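Local coordinates for protein hemolysin (Streptococcus suis, PDB 3HVN) that probably lyses host cells by binding cholesterol-containing membranes, changing shape and assembling into oligomeric transmembrane pores, at residues A64-R78 and E412-W424. The protein carries 1 engineered substitution. Sequence-based numbering, arbitrary orientation.
Sequences ATTGMLENGRFVVLR and EEVSYNEAGEEVW
Tyr416 packs against Phe74 and Val76 of the 66-70/73-78 hairpin and gives about half of the surface that 412-424 buries. Its ring meets Phe74 through an edge, with CE2 of Tyr416 3.8 Å from CE2 of Phe74. The CG1 and CG2 methyls of Val76 reach the phenol end of the tyrosine. Nearer the backbone, CB of Tyr416 packs 3.6 Å from N of Gly67. The tyrosine ring lies over the Thr66-Gly67 backbone.

One polar group forms beside the tyrosine hydroxyl, around Arg78 NH2. Arg78 NH2 donates to Tyr416 OH at 2.9 Å, nearly straight at 165° and close to the guanidinium plane. The same NH2 forms a salt bridge to Glu422 OE2 at 3.2 Å. The arginine chain is extended from CG to NE (chi2 -176°, chi3 -176°), which carries the charged group out to both partners.

A second patch joins the start of 64-78 to the 417-421 turn. Thr65 OG1 makes a weak hydrogen bond to Gly420 O at 3.1 Å. Gly420 CA-H points to Thr65 O, and Ala64 CB lies against Gly420.

The contact joins two sheets of the elongated cytolysin. On one side, strand 73-88 pairs with the long strand 376-401 through the backbones of Phe74, Val76 and Arg78. On the other, strands 404-416 and 422-437 belong to the four-stranded antiparallel sheet of the C-terminal beta sandwich. The hairpin packs against the loop joining strands 404-416 and 422-437 and the strand ends beside it; Phe74 also touches Asn449.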
loop_
_atom_site.group_PDB
_atom_site.type_symbol
_atom_site.label_atom_id
_atom_site.label_comp_id
_atom_site.label_asym_id
_atom_site.label_seq_id
_atom_site.Cartn_x
_atom_site.Cartn_y
_atom_site.Cartn_z
ATOM N N ALA A 64 -23.425 -0.975 5.714
ATOM C CA ALA A 64 -23.220 -0.055 6.828
ATOM C C ALA A 64 -22.207 -0.590 7.836
ATOM O O ALA A 64 -22.129 -1.797 8.073
ATOM C CB ALA A 64 -24.544 0.246 7.514
ATOM N N THR A 65 -21.430 0.316 8.420
ATOM C CA THR A 65 -20.452 -0.048 9.438
ATOM C C THR A 65 -21.145 -0.764 10.589
ATOM O O THR A 65 -22.255 -0.396 10.976
ATOM C CB THR A 65 -19.726 1.193 9.984
ATOM O OG1 THR A 65 -20.617 1.944 10.817
ATOM C CG2 THR A 65 -19.244 2.074 8.841
ATOM N N THR A 66 -20.497 -1.787 11.136
ATOM C CA THR A 66 -21.118 -2.584 12.192
ATOM C C THR A 66 -20.179 -2.855 13.363
ATOM O O THR A 66 -18.992 -2.537 13.309
ATOM C CB THR A 66 -21.647 -3.928 11.653
ATOM O OG1 THR A 66 -20.582 -4.643 11.014
ATOM C CG2 THR A 66 -22.769 -3.697 10.652
ATOM N N GLY A 67 -20.726 -3.444 14.422
ATOM C CA GLY A 67 -19.950 -3.787 15.598
ATOM C C GLY A 67 -20.147 -5.235 16.002
ATOM O O GLY A 67 -21.266 -5.749 15.980
ATOM N N MET A 68 -19.055 -5.896 16.372
ATOM C CA MET A 68 -19.102 -7.305 16.745
ATOM C C MET A 68 -18.416 -7.548 18.086
ATOM O O MET A 68 -17.621 -6.728 18.542
ATOM C CB MET A 68 -18.439 -8.161 15.663
ATOM C CG MET A 68 -19.189 -8.187 14.341
ATOM S SD MET A 68 -20.557 -9.361 14.340
ATOM C CE MET A 68 -19.666 -10.911 14.444
ATOM N N LEU A 69 -18.733 -8.675 18.714
ATOM C CA LEU A 69 -18.076 -9.069 19.956
ATOM C C LEU A 69 -17.235 -10.321 19.740
ATOM O O LEU A 69 -17.745 -11.354 19.305
ATOM C CB LEU A 69 -19.101 -9.309 21.067
ATOM C CG LEU A 69 -19.627 -8.080 21.814
ATOM C CD1 LEU A 69 -20.480 -7.208 20.906
ATOM C CD2 LEU A 69 -20.414 -8.502 23.047
ATOM N N GLU A 70 -15.944 -10.224 20.042
ATOM C CA GLU A 70 -15.032 -11.344 19.848
ATOM C C GLU A 70 -14.048 -11.496 21.005
ATOM O O GLU A 70 -13.191 -10.639 21.223
ATOM C CB GLU A 70 -14.272 -11.195 18.528
ATOM C CG GLU A 70 -15.162 -11.197 17.294
ATOM C CD GLU A 70 -14.370 -11.125 16.004
ATOM O OE1 GLU A 70 -13.125 -11.205 16.064
ATOM O OE2 GLU A 70 -14.993 -10.989 14.930
ATOM N N ASN A 71 -14.184 -12.595 21.742
ATOM C CA ASN A 71 -13.263 -12.931 22.824
ATOM C C ASN A 71 -12.945 -11.760 23.752
ATOM O O ASN A 71 -11.784 -11.387 23.915
ATOM C CB ASN A 71 -11.967 -13.515 22.257
ATOM C CG ASN A 71 -12.208 -14.741 21.394
ATOM O OD1 ASN A 71 -13.344 -15.187 21.230
ATOM N ND2 ASN A 71 -11.137 -15.291 20.836
ATOM N N GLY A 72 -13.981 -11.187 24.356
ATOM C CA GLY A 72 -13.807 -10.082 25.283
ATOM C C GLY A 72 -13.346 -8.807 24.604
ATOM O O GLY A 72 -12.869 -7.876 25.259
ATOM N N ARG A 73 -13.491 -8.764 23.283
ATOM C CA ARG A 73 -13.096 -7.597 22.506
ATOM C C ARG A 73 -14.247 -7.107 21.635
ATOM O O ARG A 73 -15.172 -7.861 21.332
ATOM C CB ARG A 73 -11.883 -7.923 21.633
ATOM C CG ARG A 73 -10.688 -8.456 22.404
ATOM C CD ARG A 73 -9.541 -8.800 21.468
ATOM N NE ARG A 73 -8.410 -9.387 22.179
ATOM C CZ ARG A 73 -7.281 -9.777 21.595
ATOM N NH1 ARG A 73 -7.130 -9.642 20.285
ATOM N NH2 ARG A 73 -6.303 -10.301 22.322
ATOM N N PHE A 74 -14.186 -5.841 21.236
ATOM C CA PHE A 74 -15.213 -5.263 20.377
ATOM C C PHE A 74 -14.637 -4.888 19.016
ATOM O O PHE A 74 -13.731 -4.059 18.919
ATOM C CB PHE A 74 -15.850 -4.042 21.043
ATOM C CG PHE A 74 -17.063 -3.524 20.323
ATOM C CD1 PHE A 74 -18.207 -4.298 20.222
ATOM C CD2 PHE A 74 -17.063 -2.262 19.753
ATOM C CE1 PHE A 74 -19.326 -3.826 19.562
ATOM C CE2 PHE A 74 -18.181 -1.783 19.093
ATOM C CZ PHE A 74 -19.312 -2.567 18.998
ATOM N N VAL A 75 -15.168 -5.511 17.968
ATOM C CA VAL A 75 -14.704 -5.272 16.608
ATOM C C VAL A 75 -15.598 -4.277 15.876
ATOM O O VAL A 75 -16.730 -4.593 15.509
ATOM C CB VAL A 75 -14.640 -6.580 15.796
ATOM C CG1 VAL A 75 -14.328 -6.285 14.336
ATOM C CG2 VAL A 75 -13.607 -7.524 16.390
ATOM N N VAL A 76 -15.080 -3.070 15.673
ATOM C CA VAL A 76 -15.783 -2.044 14.917
ATOM C C VAL A 76 -15.373 -2.110 13.452
ATOM O O VAL A 76 -14.256 -1.736 13.092
ATOM C CB VAL A 76 -15.480 -0.635 15.458
ATOM C CG1 VAL A 76 -16.129 0.423 14.579
ATOM C CG2 VAL A 76 -15.954 -0.506 16.896
ATOM N N LEU A 77 -16.282 -2.594 12.613
ATOM C CA LEU A 77 -16.016 -2.720 11.186
ATOM C C LEU A 77 -16.612 -1.544 10.418
ATOM O O LEU A 77 -17.834 -1.379 10.357
ATOM C CB LEU A 77 -16.566 -4.046 10.655
ATOM C CG LEU A 77 -16.163 -4.463 9.236
ATOM C CD1 LEU A 77 -16.298 -5.967 9.059
ATOM C CD2 LEU A 77 -16.979 -3.719 8.188
ATOM N N ARG A 78 -15.735 -0.730 9.838
ATOM C CA ARG A 78 -16.149 0.425 9.049
ATOM C C ARG A 78 -15.547 0.372 7.649
ATOM O O ARG A 78 -14.342 0.545 7.476
ATOM C CB ARG A 78 -15.729 1.726 9.737
ATOM C CG ARG A 78 -16.300 1.919 11.131
ATOM C CD ARG A 78 -15.904 3.276 11.692
ATOM N NE ARG A 78 -16.365 3.464 13.065
ATOM C CZ ARG A 78 -16.181 4.578 13.767
ATOM N NH1 ARG A 78 -15.546 5.609 13.225
ATOM N NH2 ARG A 78 -16.632 4.663 15.011
ATOM N N GLU A 412 -22.098 3.846 29.237
ATOM C CA GLU A 412 -22.932 3.678 28.049
ATOM C C GLU A 412 -22.261 2.780 27.015
ATOM O O GLU A 412 -21.035 2.768 26.892
ATOM C CB GLU A 412 -23.285 5.037 27.438
ATOM C CG GLU A 412 -22.086 5.908 27.098
ATOM C CD GLU A 412 -22.486 7.317 26.701
ATOM O OE1 GLU A 412 -23.616 7.732 27.036
ATOM O OE2 GLU A 412 -21.672 8.009 26.056
ATOM N N GLU A 413 -23.069 2.028 26.272
ATOM C CA GLU A 413 -22.543 1.063 25.311
ATOM C C GLU A 413 -22.879 1.425 23.865
ATOM O O GLU A 413 -23.978 1.888 23.569
ATOM C CB GLU A 413 -23.054 -0.344 25.632
ATOM C CG GLU A 413 -22.658 -0.847 27.011
ATOM C CD GLU A 413 -23.158 -2.251 27.286
ATOM O OE1 GLU A 413 -23.803 -2.839 26.393
ATOM O OE2 GLU A 413 -22.906 -2.767 28.395
ATOM N N VAL A 414 -21.924 1.200 22.970
ATOM C CA VAL A 414 -22.096 1.515 21.557
ATOM C C VAL A 414 -22.938 0.462 20.847
ATOM O O VAL A 414 -22.641 -0.731 20.912
ATOM C CB VAL A 414 -20.739 1.618 20.833
ATOM C CG1 VAL A 414 -20.939 2.097 19.404
ATOM C CG2 VAL A 414 -19.803 2.548 21.586
ATOM N N SER A 415 -23.986 0.912 20.168
ATOM C CA SER A 415 -24.821 0.021 19.373
ATOM C C SER A 415 -24.817 0.465 17.915
ATOM O O SER A 415 -25.309 1.544 17.584
ATOM C CB SER A 415 -26.251 -0.006 19.915
ATOM O OG SER A 415 -27.058 -0.907 19.178
ATOM N N TYR A 416 -24.253 -0.369 17.048
ATOM C CA TYR A 416 -24.170 -0.052 15.627
ATOM C C TYR A 416 -25.347 -0.622 14.846
ATOM O O TYR A 416 -25.241 -1.682 14.230
ATOM C CB TYR A 416 -22.854 -0.559 15.033
ATOM C CG TYR A 416 -21.663 0.317 15.345
ATOM C CD1 TYR A 416 -21.512 1.556 14.738
ATOM C CD2 TYR A 416 -20.687 -0.096 16.242
ATOM C CE1 TYR A 416 -20.426 2.362 15.018
ATOM C CE2 TYR A 416 -19.596 0.702 16.527
ATOM C CZ TYR A 416 -19.471 1.929 15.913
ATOM O OH TYR A 416 -18.386 2.728 16.194
ATOM N N ASN A 417 -26.469 0.089 14.875
ATOM C CA ASN A 417 -27.644 -0.310 14.112
ATOM C C ASN A 417 -27.462 -0.009 12.629
ATOM O O ASN A 417 -26.353 0.276 12.176
ATOM C CB ASN A 417 -28.895 0.390 14.643
ATOM C CG ASN A 417 -29.227 -0.014 16.067
ATOM O OD1 ASN A 417 -28.623 -0.932 16.621
ATOM N ND2 ASN A 417 -30.196 0.670 16.665
ATOM N N GLU A 418 -28.555 -0.070 11.874
ATOM C CA GLU A 418 -28.504 0.196 10.441
ATOM C C GLU A 418 -28.050 1.625 10.157
ATOM O O GLU A 418 -27.962 2.450 11.067
ATOM C CB GLU A 418 -29.864 -0.079 9.795
ATOM C CG GLU A 418 -30.302 -1.531 9.886
ATOM C CD GLU A 418 -31.652 -1.777 9.244
ATOM O OE1 GLU A 418 -32.332 -0.791 8.892
ATOM O OE2 GLU A 418 -32.033 -2.957 9.094
ATOM N N ALA A 419 -27.757 1.904 8.889
ATOM C CA ALA A 419 -27.256 3.211 8.470
ATOM C C ALA A 419 -25.835 3.457 8.972
ATOM O O ALA A 419 -25.238 4.496 8.690
ATOM C CB ALA A 419 -28.192 4.323 8.931
ATOM N N GLY A 420 -25.299 2.493 9.714
ATOM C CA GLY A 420 -23.942 2.578 10.223
ATOM C C GLY A 420 -23.731 3.740 11.174
ATOM O O GLY A 420 -22.617 4.244 11.313
ATOM N N GLU A 421 -24.803 4.164 11.834
ATOM C CA GLU A 421 -24.731 5.282 12.768
ATOM C C GLU A 421 -24.654 4.786 14.209
ATOM O O GLU A 421 -25.358 3.852 14.593
ATOM C CB GLU A 421 -25.934 6.209 12.582
ATOM C CG GLU A 421 -25.834 7.522 13.339
ATOM C CD GLU A 421 -26.890 8.521 12.908
ATOM O OE1 GLU A 421 -27.564 8.272 11.886
ATOM O OE2 GLU A 421 -27.045 9.557 13.589
ATOM N N GLU A 422 -23.795 5.419 15.002
ATOM C CA GLU A 422 -23.593 5.021 16.392
ATOM C C GLU A 422 -24.853 5.195 17.233
ATOM O O GLU A 422 -25.615 6.143 17.039
ATOM C CB GLU A 422 -22.442 5.812 17.017
ATOM C CG GLU A 422 -21.068 5.444 16.486
ATOM C CD GLU A 422 -19.951 6.137 17.242
ATOM O OE1 GLU A 422 -20.235 7.125 17.951
ATOM O OE2 GLU A 422 -18.789 5.693 17.127
ATOM N N VAL A 423 -25.065 4.274 18.167
ATOM C CA VAL A 423 -26.197 4.355 19.082
ATOM C C VAL A 423 -25.755 4.068 20.513
ATOM O O VAL A 423 -25.770 2.920 20.958
ATOM C CB VAL A 423 -27.315 3.368 18.691
ATOM C CG1 VAL A 423 -28.490 3.487 19.652
ATOM C CG2 VAL A 423 -27.767 3.612 17.260
ATOM N N TRP A 424 -25.354 5.114 21.230
ATOM C CA TRP A 424 -24.954 4.964 22.626
ATOM C C TRP A 424 -26.154 4.702 23.532
ATOM O O TRP A 424 -27.074 5.515 23.615
ATOM C CB TRP A 424 -24.169 6.185 23.114
ATOM C CG TRP A 424 -22.680 6.018 23.020
ATOM C CD1 TRP A 424 -21.974 4.864 23.200
ATOM C CD2 TRP A 424 -21.712 7.041 22.755
ATOM N NE1 TRP A 424 -20.629 5.102 23.049
ATOM C CE2 TRP A 424 -20.442 6.431 22.776
ATOM C CE3 TRP A 424 -21.797 8.414 22.496
ATOM C CZ2 TRP A 424 -19.267 7.144 22.547
ATOM C CZ3 TRP A 424 -20.628 9.119 22.269
ATOM C CH2 TRP A 424 -19.380 8.483 22.296
#